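Long-range contacts in similar to sp|P32453 Saccharomyces cerevisiae YNL315c ATP11 (Candida glabrata CBS 138, PDB 2P4F), which probably acts as a mitochondrial chaperone of the ATP11 family that binds unfolded protein, as its Saccharomyces relative does for the F1 beta subunit of ATP synthase: residues Asp104-Asp109 against Phe121-Lys126; Ser128-Ser133 against Asn233-Ser238; Phe157-Pro162 against Gln248-Asn253; His195-Ser200 against His214-Phe219. All coordinates share one frame; numbering follows the deposited sequence.

Contact 1 of 4, residues Asp104-Asp109 against Phe121-Lys126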
loop_
_atom_site.group_PDB
_atom_site.type_symbol
_atom_site.label_atom_id
_atom_site.label_comp_id
_atom_site.label_asym_id
_atom_site.label_seq_id
_atom_site.Cartn_x
_atom_site.Cartn_y
_atom_site.Cartn_z
ATOM N N ASP A 104 6.190 -10.152 -15.591
ATOM C CA ASP A 104 5.875 -9.228 -16.677
ATOM C C ASP A 104 6.759 -7.991 -16.690
ATOM O O ASP A 104 6.832 -7.270 -17.688
ATOM C CB ASP A 104 4.409 -8.788 -16.541
ATOM C CG ASP A 104 3.443 -9.950 -16.736
ATOM O OD1 ASP A 104 3.638 -10.713 -17.730
ATOM O OD2 ASP A 104 2.502 -10.126 -15.925
ATOM N N TYR A 105 7.449 -7.694 -15.594
ATOM C CA TYR A 105 8.321 -6.537 -15.521
ATOM C C TYR A 105 9.793 -6.933 -15.555
ATOM O O TYR A 105 10.592 -6.267 -16.222
ATOM C CB TYR A 105 8.072 -5.788 -14.208
ATOM C CG TYR A 105 6.654 -5.302 -13.995
ATOM C CD1 TYR A 105 6.026 -4.480 -14.916
ATOM C CD2 TYR A 105 5.971 -5.621 -12.829
ATOM C CE1 TYR A 105 4.713 -4.006 -14.725
ATOM C CE2 TYR A 105 4.677 -5.163 -12.618
ATOM C CZ TYR A 105 4.054 -4.373 -13.542
ATOM O OH TYR A 105 2.767 -3.903 -13.322
ATOM N N LEU A 106 10.141 -7.989 -14.816
ATOM C CA LEU A 106 11.513 -8.511 -14.763
ATOM C C LEU A 106 11.409 -10.035 -14.901
ATOM O O LEU A 106 10.742 -10.622 -14.016
ATOM C CB LEU A 106 12.276 -8.245 -13.468
ATOM C CG LEU A 106 12.472 -6.808 -13.031
ATOM C CD1 LEU A 106 13.113 -6.760 -11.642
ATOM C CD2 LEU A 106 13.324 -6.048 -14.043
ATOM N N LYS A 107 11.996 -10.663 -15.877
ATOM C CA LYS A 107 11.805 -12.100 -16.052
ATOM C C LYS A 107 12.460 -12.867 -14.914
ATOM O O LYS A 107 13.666 -12.787 -14.618
ATOM C CB LYS A 107 12.394 -12.576 -17.381
ATOM C CG LYS A 107 11.645 -12.013 -18.598
ATOM C CD LYS A 107 10.181 -12.412 -18.595
ATOM C CE LYS A 107 9.305 -11.611 -19.523
ATOM N NZ LYS A 107 8.669 -10.378 -18.981
ATOM N N LEU A 108 11.628 -13.661 -14.257
ATOM C CA LEU A 108 12.151 -14.346 -13.075
ATOM C C LEU A 108 13.286 -15.289 -13.425
ATOM O O LEU A 108 14.227 -15.402 -12.641
ATOM C CB LEU A 108 11.084 -15.170 -12.352
ATOM C CG LEU A 108 9.831 -14.380 -11.973
ATOM C CD1 LEU A 108 8.809 -15.274 -11.294
ATOM C CD2 LEU A 108 10.261 -13.226 -11.082
ATOM N N ASP A 109 13.167 -15.952 -14.569
ATOM C CA ASP A 109 14.153 -16.990 -14.906
ATOM C C ASP A 109 15.440 -16.284 -15.294
ATOM O O ASP A 109 16.515 -16.859 -15.298
ATOM C CB ASP A 109 13.702 -17.966 -15.977
ATOM C CG ASP A 109 13.204 -17.502 -17.316
ATOM O OD1 ASP A 109 12.763 -16.332 -17.447
ATOM O OD2 ASP A 109 13.201 -18.254 -18.329
ATOM N N PHE A 121 18.614 -2.916 -7.930
ATOM C CA PHE A 121 19.050 -1.945 -8.974
ATOM C C PHE A 121 18.181 -2.041 -10.205
ATOM O O PHE A 121 17.755 -1.058 -10.804
ATOM C CB PHE A 121 20.488 -2.268 -9.359
ATOM C CG PHE A 121 21.513 -1.845 -8.295
ATOM C CD1 PHE A 121 21.223 -1.065 -7.186
ATOM C CD2 PHE A 121 22.805 -2.289 -8.460
ATOM C CE1 PHE A 121 22.220 -0.737 -6.289
ATOM C CE2 PHE A 121 23.818 -1.923 -7.597
ATOM C CZ PHE A 121 23.528 -1.134 -6.493
ATOM N N LEU A 122 17.920 -3.296 -10.597
ATOM C CA LEU A 122 17.122 -3.468 -11.837
ATOM C C LEU A 122 15.708 -2.950 -11.676
ATOM O O LEU A 122 15.131 -2.394 -12.592
ATOM C CB LEU A 122 17.053 -4.937 -12.250
ATOM C CG LEU A 122 18.367 -5.538 -12.758
ATOM C CD1 LEU A 122 18.121 -7.023 -12.984
ATOM C CD2 LEU A 122 18.786 -4.811 -14.047
ATOM N N TRP A 123 15.164 -3.199 -10.495
ATOM C CA TRP A 123 13.762 -2.761 -10.261
ATOM C C TRP A 123 13.684 -1.243 -10.262
ATOM O O TRP A 123 12.787 -0.647 -10.879
ATOM C CB TRP A 123 13.325 -3.302 -8.932
ATOM C CG TRP A 123 11.924 -3.040 -8.493
ATOM C CD1 TRP A 123 11.458 -2.318 -7.422
ATOM C CD2 TRP A 123 10.756 -3.569 -9.163
ATOM N NE1 TRP A 123 10.070 -2.378 -7.411
ATOM C CE2 TRP A 123 9.618 -3.132 -8.455
ATOM C CE3 TRP A 123 10.580 -4.367 -10.283
ATOM C CZ2 TRP A 123 8.302 -3.456 -8.807
ATOM C CZ3 TRP A 123 9.265 -4.697 -10.658
ATOM C CH2 TRP A 123 8.157 -4.242 -9.928
ATOM N N ARG A 124 14.663 -0.613 -9.574
ATOM C CA ARG A 124 14.629 0.855 -9.602
ATOM C C ARG A 124 14.885 1.380 -11.007
ATOM O O ARG A 124 14.271 2.382 -11.395
ATOM C CB ARG A 124 15.629 1.399 -8.572
ATOM C CG ARG A 124 15.215 1.018 -7.147
ATOM C CD ARG A 124 16.127 1.751 -6.173
ATOM N NE ARG A 124 15.823 1.343 -4.805
ATOM C CZ ARG A 124 14.802 1.732 -4.053
ATOM N NH1 ARG A 124 13.911 2.596 -4.533
ATOM N NH2 ARG A 124 14.682 1.253 -2.813
ATOM N N ALA A 125 15.780 0.744 -11.789
ATOM C CA ALA A 125 16.033 1.219 -13.164
ATOM C C ALA A 125 14.762 1.082 -13.978
ATOM O O ALA A 125 14.478 1.956 -14.838
ATOM C CB ALA A 125 17.162 0.439 -13.841
ATOM N N LYS A 126 14.008 0.013 -13.739
ATOM C CA LYS A 126 12.804 -0.263 -14.572
ATOM C C LYS A 126 11.828 0.887 -14.525
ATOM O O LYS A 126 11.174 1.272 -15.498
ATOM C CB LYS A 126 12.142 -1.552 -14.074
ATOM C CG LYS A 126 10.761 -1.898 -14.605
ATOM C CD LYS A 126 10.819 -2.240 -16.092
ATOM C CE LYS A 126 9.517 -2.904 -16.517
ATOM N NZ LYS A 126 9.560 -3.353 -17.952
#
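Y105 and L106 both lean on the indole of W123, and this apolar junction is the close-packed part of the contact. CD1 of L106 comes to 3.7 Å from CE3 of W123, meeting the six-membered ring at its edge and near its plane. Farther round the same rim, CD2 of Y105 lies 3.9 Å from CH2 of W123. The two rings have centroids 6.0 Å apart and planes at 67°, an oblique pairing. W123 can present its benzo edge because its CG stands anti to the backbone N (chi1 -178°), sending the indole out from helix 116-126 with that edge toward Y105 and L106. Its NE1 is bonded to the carbonyl oxygen of M232, and OH of Y105 to OE1 of Q218, so both rings are tied by their polar atoms to the sheet.

The solvent side is looser. L122 approaches no closer than its CB, 4.3 Å from CD2 of L106. K126, bent at chi2 (68°), passes across Y105 at about a right angle, its CE 4.0 Å from CB of Y105; NZ stays 3.5 Å from the carbonyl oxygen of Y105 without forming a hydrogen bond. With no hydrogen bond between the two segments, the chemistry implies adhesion by apolar burial, while the hydrogen bonds that fix the two rings go to M232 and Q218 of the sheet.

Contact 2 of 4, residues Ser128-Ser133 against Asn233-Ser238; sequences SNRDDS and NGQVES
D132 and V236 supply the backbone hydrogen bond between these segments: N of V236 donates to O of D132 at 2.9 Å, with an N-H...O angle of 162°. Two CA-H...O contacts accompany it. CA of Q235 lies 3.3 Å from the same D132 oxygen, and CA of S133 lies 3.2 Å from O of G234, as expected where S133 and Q235 form an antiparallel non-hydrogen-bonded pair.

Water adds a bridge, donating to O of G234 at 2.8 Å and lying 2.7 Å from OG of S133.

Among the polar side chains, those of Q235 and D132 run side by side, pointing the same way, with amide and carboxylate planes 21° apart. Within the loop, NH1 of R130 forms a salt bridge with OD2 of D132 at 2.9 Å, weak in geometry and limited by the poor order of the arginine. For the same reason the modelled approach of OE1 of Q235 over one guanidinium face, implausibly short, is doubtful.

V236 packs against L244 and A247 of helix 244-257. The arrangement is the start of an antiparallel strand pairing, where the loop after helix 116-126 enters edge strand 133-139 of the six-stranded half-barrel sheet.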
loop_
_atom_site.group_PDB
_atom_site.type_symbol
_atom_site.label_atom_id
_atom_site.label_comp_id
_atom_site.label_asym_id
_atom_site.label_seq_id
_atom_site.Cartn_x
_atom_site.Cartn_y
_atom_site.Cartn_z
ATOM N N SER A 128 12.542 4.011 -13.474
ATOM C CA SER A 128 13.247 5.277 -13.394
ATOM C C SER A 128 12.779 6.296 -14.406
ATOM O O SER A 128 13.061 7.491 -14.250
ATOM C CB SER A 128 14.767 5.084 -13.600
ATOM O OG SER A 128 15.056 4.600 -14.890
ATOM N N ASN A 129 12.097 5.941 -15.492
ATOM C CA ASN A 129 11.913 7.067 -16.427
ATOM C C ASN A 129 10.615 7.802 -16.131
ATOM O O ASN A 129 10.139 8.514 -16.999
ATOM C CB ASN A 129 11.960 6.519 -17.847
ATOM C CG ASN A 129 11.225 5.203 -18.035
ATOM O OD1 ASN A 129 10.830 4.502 -17.095
ATOM N ND2 ASN A 129 11.035 4.871 -19.311
ATOM N N ARG A 130 10.084 7.603 -14.926
ATOM C CA ARG A 130 8.769 8.150 -14.603
ATOM C C ARG A 130 8.714 9.237 -13.534
ATOM O O ARG A 130 9.539 9.316 -12.611
ATOM C CB ARG A 130 7.888 7.015 -14.080
ATOM C CG ARG A 130 7.710 5.808 -14.995
ATOM C CD ARG A 130 6.234 5.471 -14.817
ATOM N NE ARG A 130 5.819 4.201 -15.378
ATOM C CZ ARG A 130 4.517 3.999 -15.605
ATOM N NH1 ARG A 130 3.651 4.952 -15.314
ATOM N NH2 ARG A 130 4.134 2.847 -16.112
ATOM N N ASP A 131 7.666 10.076 -13.631
ATOM C CA ASP A 131 7.439 10.995 -12.509
ATOM C C ASP A 131 6.087 10.722 -11.856
ATOM O O ASP A 131 5.565 11.514 -11.092
ATOM C CB ASP A 131 7.555 12.469 -12.905
ATOM C CG ASP A 131 6.509 12.874 -13.918
ATOM O OD1 ASP A 131 5.714 11.990 -14.313
ATOM O OD2 ASP A 131 6.496 14.064 -14.306
ATOM N N ASP A 132 5.493 9.567 -12.151
ATOM C CA ASP A 132 4.247 9.255 -11.469
ATOM C C ASP A 132 4.415 8.030 -10.584
ATOM O O ASP A 132 3.391 7.518 -10.139
ATOM C CB ASP A 132 3.176 9.049 -12.542
ATOM C CG ASP A 132 3.518 7.861 -13.427
ATOM O OD1 ASP A 132 4.660 7.372 -13.454
ATOM O OD2 ASP A 132 2.604 7.392 -14.132
ATOM N N SER A 133 5.627 7.575 -10.322
ATOM C CA SER A 133 5.868 6.249 -9.736
ATOM C C SER A 133 6.391 6.283 -8.313
ATOM O O SER A 133 7.252 7.107 -8.035
ATOM C CB SER A 133 6.889 5.459 -10.588
ATOM O OG SER A 133 6.152 5.052 -11.745
ATOM N N ASN A 233 5.703 -1.459 -6.723
ATOM C CA ASN A 233 5.613 -0.421 -7.745
ATOM C C ASN A 233 4.229 0.209 -7.600
ATOM O O ASN A 233 3.239 -0.503 -7.494
ATOM C CB ASN A 233 5.830 -0.912 -9.177
ATOM C CG ASN A 233 4.893 -2.036 -9.564
ATOM O OD1 ASN A 233 5.071 -3.149 -9.071
ATOM N ND2 ASN A 233 3.898 -1.897 -10.430
ATOM N N GLY A 234 4.157 1.531 -7.587
ATOM C CA GLY A 234 2.837 2.160 -7.565
ATOM C C GLY A 234 2.835 3.288 -8.552
ATOM O O GLY A 234 3.888 3.791 -9.008
ATOM N N GLN A 235 1.633 3.679 -8.929
ATOM C CA GLN A 235 1.487 4.774 -9.896
ATOM C C GLN A 235 0.413 5.730 -9.364
ATOM O O GLN A 235 -0.627 5.228 -8.834
ATOM C CB GLN A 235 1.056 4.314 -11.299
ATOM C CG GLN A 235 2.199 3.832 -12.181
ATOM C CD GLN A 235 1.752 3.117 -13.446
ATOM O OE1 GLN A 235 2.542 2.577 -14.213
ATOM N NE2 GLN A 235 0.443 3.109 -13.687
ATOM N N VAL A 236 0.611 7.011 -9.490
ATOM C CA VAL A 236 -0.398 8.014 -9.146
ATOM C C VAL A 236 -0.948 8.585 -10.437
ATOM O O VAL A 236 -0.155 8.985 -11.325
ATOM C CB VAL A 236 0.195 9.154 -8.283
ATOM C CG1 VAL A 236 -0.862 10.184 -7.884
ATOM C CG2 VAL A 236 0.848 8.500 -7.080
ATOM N N GLU A 237 -2.245 8.664 -10.600
ATOM C CA GLU A 237 -2.838 9.145 -11.838
ATOM C C GLU A 237 -2.567 10.633 -12.043
ATOM O O GLU A 237 -2.747 11.494 -11.189
ATOM C CB GLU A 237 -4.345 8.893 -11.792
ATOM C CG GLU A 237 -4.776 7.437 -11.816
ATOM C CD GLU A 237 -4.434 6.790 -13.136
ATOM O OE1 GLU A 237 -3.629 5.841 -13.162
ATOM O OE2 GLU A 237 -4.959 7.241 -14.169
ATOM N N SER A 238 -2.125 10.968 -13.262
ATOM C CA SER A 238 -1.728 12.367 -13.458
ATOM C C SER A 238 -2.944 13.286 -13.492
ATOM O O SER A 238 -2.784 14.485 -13.187
ATOM C CB SER A 238 -0.874 12.551 -14.703
ATOM O OG SER A 238 -1.340 11.785 -15.799
HETATM O O HOH W 1 5.337 2.626 -11.049
#

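Contact 3 of 4, residues Phe157-Pro162 against Gln248-Asn253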
loop_
_atom_site.group_PDB
_atom_site.type_symbol
_atom_site.label_atom_id
_atom_site.label_comp_id
_atom_site.label_asym_id
_atom_site.label_seq_id
_atom_site.Cartn_x
_atom_site.Cartn_y
_atom_site.Cartn_z
ATOM N N PHE A 157 -10.029 0.414 4.572
ATOM C CA PHE A 157 -9.844 1.431 5.608
ATOM C C PHE A 157 -10.145 2.796 4.998
ATOM O O PHE A 157 -10.426 2.888 3.802
ATOM C CB PHE A 157 -8.445 1.375 6.203
ATOM C CG PHE A 157 -8.292 2.035 7.585
ATOM C CD1 PHE A 157 -9.255 1.819 8.591
ATOM C CD2 PHE A 157 -7.210 2.828 7.859
ATOM C CE1 PHE A 157 -9.117 2.383 9.867
ATOM C CE2 PHE A 157 -7.053 3.389 9.133
ATOM C CZ PHE A 157 -8.008 3.148 10.117
ATOM N N VAL A 158 -10.150 3.831 5.844
ATOM C CA VAL A 158 -10.272 5.218 5.361
ATOM C C VAL A 158 -9.115 5.993 5.929
ATOM O O VAL A 158 -8.753 5.763 7.113
ATOM C CB VAL A 158 -11.612 5.823 5.836
ATOM C CG1 VAL A 158 -11.671 7.284 5.506
ATOM C CG2 VAL A 158 -12.744 5.030 5.165
ATOM N N LEU A 159 -8.496 6.880 5.139
ATOM C CA LEU A 159 -7.460 7.729 5.661
ATOM C C LEU A 159 -7.700 9.154 5.212
ATOM O O LEU A 159 -8.166 9.361 4.097
ATOM C CB LEU A 159 -6.057 7.354 5.123
ATOM C CG LEU A 159 -5.419 6.099 5.685
ATOM C CD1 LEU A 159 -4.122 5.826 4.895
ATOM C CD2 LEU A 159 -5.115 6.182 7.179
ATOM N N PRO A 160 -7.329 10.119 6.031
ATOM C CA PRO A 160 -7.449 11.480 5.562
ATOM C C PRO A 160 -6.222 11.891 4.740
ATOM O O PRO A 160 -5.075 11.532 5.015
ATOM C CB PRO A 160 -7.442 12.274 6.891
ATOM C CG PRO A 160 -6.566 11.446 7.786
ATOM C CD PRO A 160 -6.780 10.008 7.404
ATOM N N LEU A 161 -6.503 12.666 3.716
ATOM C CA LEU A 161 -5.453 13.417 3.051
ATOM C C LEU A 161 -5.575 14.895 3.468
ATOM O O LEU A 161 -6.540 15.611 3.156
ATOM C CB LEU A 161 -5.586 13.150 1.560
ATOM C CG LEU A 161 -4.617 13.842 0.626
ATOM C CD1 LEU A 161 -3.197 13.530 1.106
ATOM C CD2 LEU A 161 -4.865 13.385 -0.804
ATOM N N PRO A 162 -4.601 15.389 4.228
ATOM C CA PRO A 162 -4.643 16.796 4.657
ATOM C C PRO A 162 -4.462 17.705 3.454
ATOM O O PRO A 162 -3.706 17.392 2.520
ATOM C CB PRO A 162 -3.446 16.983 5.589
ATOM C CG PRO A 162 -2.993 15.588 5.870
ATOM C CD PRO A 162 -3.430 14.685 4.745
ATOM N N GLN A 248 2.829 9.304 -1.221
ATOM C CA GLN A 248 3.844 8.805 -0.301
ATOM C C GLN A 248 3.417 8.897 1.158
ATOM O O GLN A 248 3.660 7.961 1.953
ATOM C CB GLN A 248 5.167 9.581 -0.487
ATOM C CG GLN A 248 5.770 9.435 -1.870
ATOM C CD GLN A 248 6.885 10.419 -2.174
ATOM O OE1 GLN A 248 6.965 11.558 -1.687
ATOM N NE2 GLN A 248 7.833 10.020 -3.020
ATOM N N LEU A 249 2.797 10.028 1.489
ATOM C CA LEU A 249 2.389 10.201 2.907
ATOM C C LEU A 249 1.205 9.292 3.222
ATOM O O LEU A 249 1.101 8.717 4.318
ATOM C CB LEU A 249 2.155 11.672 3.185
ATOM C CG LEU A 249 3.260 12.589 3.748
ATOM C CD1 LEU A 249 4.658 11.960 3.802
ATOM C CD2 LEU A 249 3.340 13.906 2.976
ATOM N N LEU A 250 0.295 9.083 2.273
ATOM C CA LEU A 250 -0.792 8.117 2.494
ATOM C C LEU A 250 -0.230 6.716 2.664
ATOM O O LEU A 250 -0.665 5.963 3.529
ATOM C CB LEU A 250 -1.785 8.109 1.322
ATOM C CG LEU A 250 -2.700 9.335 1.288
ATOM C CD1 LEU A 250 -3.379 9.505 -0.081
ATOM C CD2 LEU A 250 -3.751 9.281 2.394
ATOM N N LEU A 251 0.748 6.334 1.835
ATOM C CA LEU A 251 1.324 4.994 1.958
ATOM C C LEU A 251 2.010 4.832 3.303
ATOM O O LEU A 251 1.925 3.773 3.937
ATOM C CB LEU A 251 2.306 4.796 0.797
ATOM C CG LEU A 251 3.129 3.512 0.885
ATOM C CD1 LEU A 251 2.210 2.299 0.910
ATOM C CD2 LEU A 251 4.068 3.499 -0.294
ATOM N N LEU A 252 2.696 5.875 3.762
ATOM C CA LEU A 252 3.299 5.779 5.110
ATOM C C LEU A 252 2.232 5.526 6.180
ATOM O O LEU A 252 2.418 4.691 7.093
ATOM C CB LEU A 252 4.108 7.044 5.375
ATOM C CG LEU A 252 5.610 6.938 5.583
ATOM C CD1 LEU A 252 6.222 5.849 4.703
ATOM C CD2 LEU A 252 6.229 8.319 5.345
ATOM N N ASN A 253 1.092 6.240 6.046
ATOM C CA ASN A 253 0.035 6.010 7.024
ATOM C C ASN A 253 -0.609 4.651 6.846
ATOM O O ASN A 253 -1.026 4.021 7.840
ATOM C CB ASN A 253 -0.977 7.170 6.941
ATOM C CG ASN A 253 -0.862 8.098 8.144
ATOM O OD1 ASN A 253 -0.278 7.752 9.186
ATOM N ND2 ASN A 253 -1.422 9.286 8.060
HETATM O O HOH W 2 -2.867 10.371 6.004
#
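L159 and L250 meet where helix 244-257 packs on strand 156-162, an outermost strand of the antiparallel half-barrel sheet. The local axes approach to 9.4 Å and run at 145°, nearer antiparallel than perpendicular. The helix packs on the sheet through leucines, and no direct hydrogen bond joins the segments.

L250 has its CG anti to the carbonyl carbon (chi1 -74°) and its second torsion extended. Its CB bond runs along the flank of the strand, yet this conformation brings the branched end in. CD2 lies 4.1 Å from CB of L159 and also 3.7 Å from O of P160, while CD1 reaches CD1 of L161 at 4.2 Å. The leucine thus touches three successive strand residues.

L159 points at the helix and takes the same pair of torsions, but its reach is different: CD1 slips past L250 to lie 3.7 Å from its backbone O and 4.0 Å from CB of N253, one turn on. L161 differs in having CG anti to its own N (chi1 179°), a torsion that goes with its meeting L250 through CD1. V254 and F257 of the same helix also touch L159.

N253 supplies the polar component. Its OD1 takes a bond from NE of R256 and its ND2 donates to O of A294; ND2 also donates to a water 2.7 Å away, which in turn donates to O of P160.

Contact 4 of 4, residues His195-Ser200 against His214-Phe219; sequences HCLITS and HTTIQF
H195 and Q218 are joined side chain to side chain: NE2 of Q218 donates to NE2 of H195 at 3.0 Å, nearly straight at 175°. The bond lies in the amide plane but is tilted 34° out of the imidazole plane. On the same face, CD2 of L197 touches CG2 of T216 at 3.5 Å. The opposite face carries C196, I198, T215 and I217, with CB of C196 4.2 Å from CB of I217.

Antiparallel backbone bonds set these pairs: C196 and I217 bond reciprocally, and N of I198 donates to O of T215 at 2.9 Å, whereas the return bond, N of T215 to O of I198, is weak at 3.3 Å. H214 and T215 both face I198, a classic beta bulge, and O of I198 sits 3.4 Å above the H214 ring plane, over the ring centre.

Outward, OE1 of Q182 fixes NE2 of H214, and NE2 of Q218 is also bonded to O of K100. The pair lies between strands 179-190 and 229-236, with helix 244-257 packed on I198, T215 and I217.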
loop_
_atom_site.group_PDB
_atom_site.type_symbol
_atom_site.label_atom_id
_atom_site.label_comp_id
_atom_site.label_asym_id
_atom_site.label_seq_id
_atom_site.Cartn_x
_atom_site.Cartn_y
_atom_site.Cartn_z
ATOM N N HIS A 195 -2.395 -5.981 -4.082
ATOM C CA HIS A 195 -2.568 -4.603 -4.515
ATOM C C HIS A 195 -3.123 -3.746 -3.374
ATOM O O HIS A 195 -3.915 -4.259 -2.569
ATOM C CB HIS A 195 -3.576 -4.532 -5.672
ATOM C CG HIS A 195 -3.100 -5.242 -6.909
ATOM N ND1 HIS A 195 -3.968 -5.440 -7.967
ATOM C CD2 HIS A 195 -1.880 -5.712 -7.287
ATOM C CE1 HIS A 195 -3.257 -6.040 -8.934
ATOM N NE2 HIS A 195 -1.988 -6.235 -8.567
ATOM N N CYS A 196 -2.757 -2.483 -3.352
ATOM C CA CYS A 196 -3.370 -1.523 -2.431
ATOM C C CYS A 196 -3.920 -0.401 -3.293
ATOM O O CYS A 196 -3.117 0.199 -4.073
ATOM C CB CYS A 196 -2.308 -1.043 -1.415
ATOM S SG CYS A 196 -3.085 0.120 -0.236
ATOM N N LEU A 197 -5.209 -0.090 -3.260
ATOM C CA LEU A 197 -5.855 0.876 -4.117
ATOM C C LEU A 197 -6.346 2.033 -3.247
ATOM O O LEU A 197 -6.998 1.753 -2.216
ATOM C CB LEU A 197 -7.064 0.250 -4.808
ATOM C CG LEU A 197 -6.850 -1.111 -5.524
ATOM C CD1 LEU A 197 -8.165 -1.507 -6.203
ATOM C CD2 LEU A 197 -5.681 -1.060 -6.468
ATOM N N ILE A 198 -6.067 3.258 -3.610
ATOM C CA ILE A 198 -6.509 4.415 -2.846
ATOM C C ILE A 198 -7.374 5.293 -3.735
ATOM O O ILE A 198 -6.967 5.680 -4.837
ATOM C CB ILE A 198 -5.299 5.151 -2.216
ATOM C CG1 ILE A 198 -4.302 4.185 -1.542
ATOM C CG2 ILE A 198 -5.807 6.217 -1.221
ATOM C CD1 ILE A 198 -3.083 4.905 -0.941
ATOM N N THR A 199 -8.586 5.609 -3.251
ATOM C CA THR A 199 -9.632 6.255 -4.015
ATOM C C THR A 199 -10.256 7.394 -3.208
ATOM O O THR A 199 -10.484 7.237 -1.991
ATOM C CB THR A 199 -10.767 5.254 -4.326
ATOM O OG1 THR A 199 -10.177 4.106 -4.947
ATOM C CG2 THR A 199 -11.788 5.872 -5.264
ATOM N N SER A 200 -10.515 8.505 -3.856
ATOM C CA SER A 200 -11.144 9.563 -3.055
ATOM C C SER A 200 -12.585 9.252 -2.705
ATOM O O SER A 200 -13.380 8.910 -3.611
ATOM C CB SER A 200 -11.053 10.881 -3.814
ATOM O OG SER A 200 -11.671 11.922 -3.082
ATOM N N HIS A 214 -6.981 6.885 -7.533
ATOM C CA HIS A 214 -5.901 7.768 -8.011
ATOM C C HIS A 214 -4.535 7.132 -7.804
ATOM O O HIS A 214 -3.576 7.537 -8.472
ATOM C CB HIS A 214 -5.964 9.101 -7.288
ATOM C CG HIS A 214 -6.032 9.033 -5.788
ATOM N ND1 HIS A 214 -4.953 8.650 -5.024
ATOM C CD2 HIS A 214 -7.078 9.354 -4.949
ATOM C CE1 HIS A 214 -5.323 8.715 -3.736
ATOM N NE2 HIS A 214 -6.606 9.136 -3.677
ATOM N N THR A 215 -4.414 6.177 -6.887
ATOM C CA THR A 215 -3.114 5.537 -6.587
ATOM C C THR A 215 -3.307 4.019 -6.570
ATOM O O THR A 215 -4.217 3.550 -5.823
ATOM C CB THR A 215 -2.580 6.022 -5.237
ATOM O OG1 THR A 215 -2.348 7.441 -5.324
ATOM C CG2 THR A 215 -1.209 5.394 -4.923
ATOM N N THR A 216 -2.528 3.276 -7.321
ATOM C CA THR A 216 -2.591 1.803 -7.257
ATOM C C THR A 216 -1.193 1.335 -6.948
ATOM O O THR A 216 -0.218 1.768 -7.624
ATOM C CB THR A 216 -3.048 1.227 -8.603
ATOM O OG1 THR A 216 -4.452 1.605 -8.765
ATOM C CG2 THR A 216 -3.032 -0.286 -8.683
ATOM N N ILE A 217 -1.018 0.469 -5.986
ATOM C CA ILE A 217 0.281 -0.043 -5.579
ATOM C C ILE A 217 0.245 -1.558 -5.725
ATOM O O ILE A 217 -0.704 -2.194 -5.291
ATOM C CB ILE A 217 0.608 0.370 -4.134
ATOM C CG1 ILE A 217 0.484 1.917 -3.955
ATOM C CG2 ILE A 217 1.960 -0.156 -3.759
ATOM C CD1 ILE A 217 0.436 2.391 -2.564
ATOM N N GLN A 218 1.334 -2.112 -6.328
ATOM C CA GLN A 218 1.491 -3.547 -6.384
ATOM C C GLN A 218 2.666 -3.940 -5.473
ATOM O O GLN A 218 3.711 -3.248 -5.514
ATOM C CB GLN A 218 1.829 -4.078 -7.786
ATOM C CG GLN A 218 0.755 -3.788 -8.860
ATOM C CD GLN A 218 1.100 -4.652 -10.075
ATOM O OE1 GLN A 218 2.108 -4.292 -10.752
ATOM N NE2 GLN A 218 0.363 -5.742 -10.325
ATOM N N PHE A 219 2.439 -5.035 -4.715
ATOM C CA PHE A 219 3.518 -5.678 -3.971
ATOM C C PHE A 219 3.717 -7.052 -4.553
ATOM O O PHE A 219 2.766 -7.826 -4.593
ATOM C CB PHE A 219 3.149 -5.773 -2.492
ATOM C CG PHE A 219 3.036 -4.436 -1.806
ATOM C CD1 PHE A 219 4.126 -3.823 -1.191
ATOM C CD2 PHE A 219 1.800 -3.788 -1.758
ATOM C CE1 PHE A 219 4.052 -2.587 -0.532
ATOM C CE2 PHE A 219 1.701 -2.556 -1.124
ATOM C CZ PHE A 219 2.803 -1.979 -0.491
#

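Contacts 2, 3 and 4 share one antiparallel sheet, whereas contact 1 is a surface contact tied to it from outside. Contact 4 lies nearest the centre of the chain and touches all three others. OH of Y105 and OE1 of Q218, 2.7 Å apart, link it to contact 1; N of E237 and O of H214, 2.8 Å apart, link it to contact 2. Its join to contact 3 is apolar, through CB of L250 and CD1 of I198 at 4.1 Å. Contacts 1 and 3 lie on opposite sides of the chain's centre, their centres about 28 Å apart. Along the chain, contact 4 is nested within the loops closed by contacts 2 and 3.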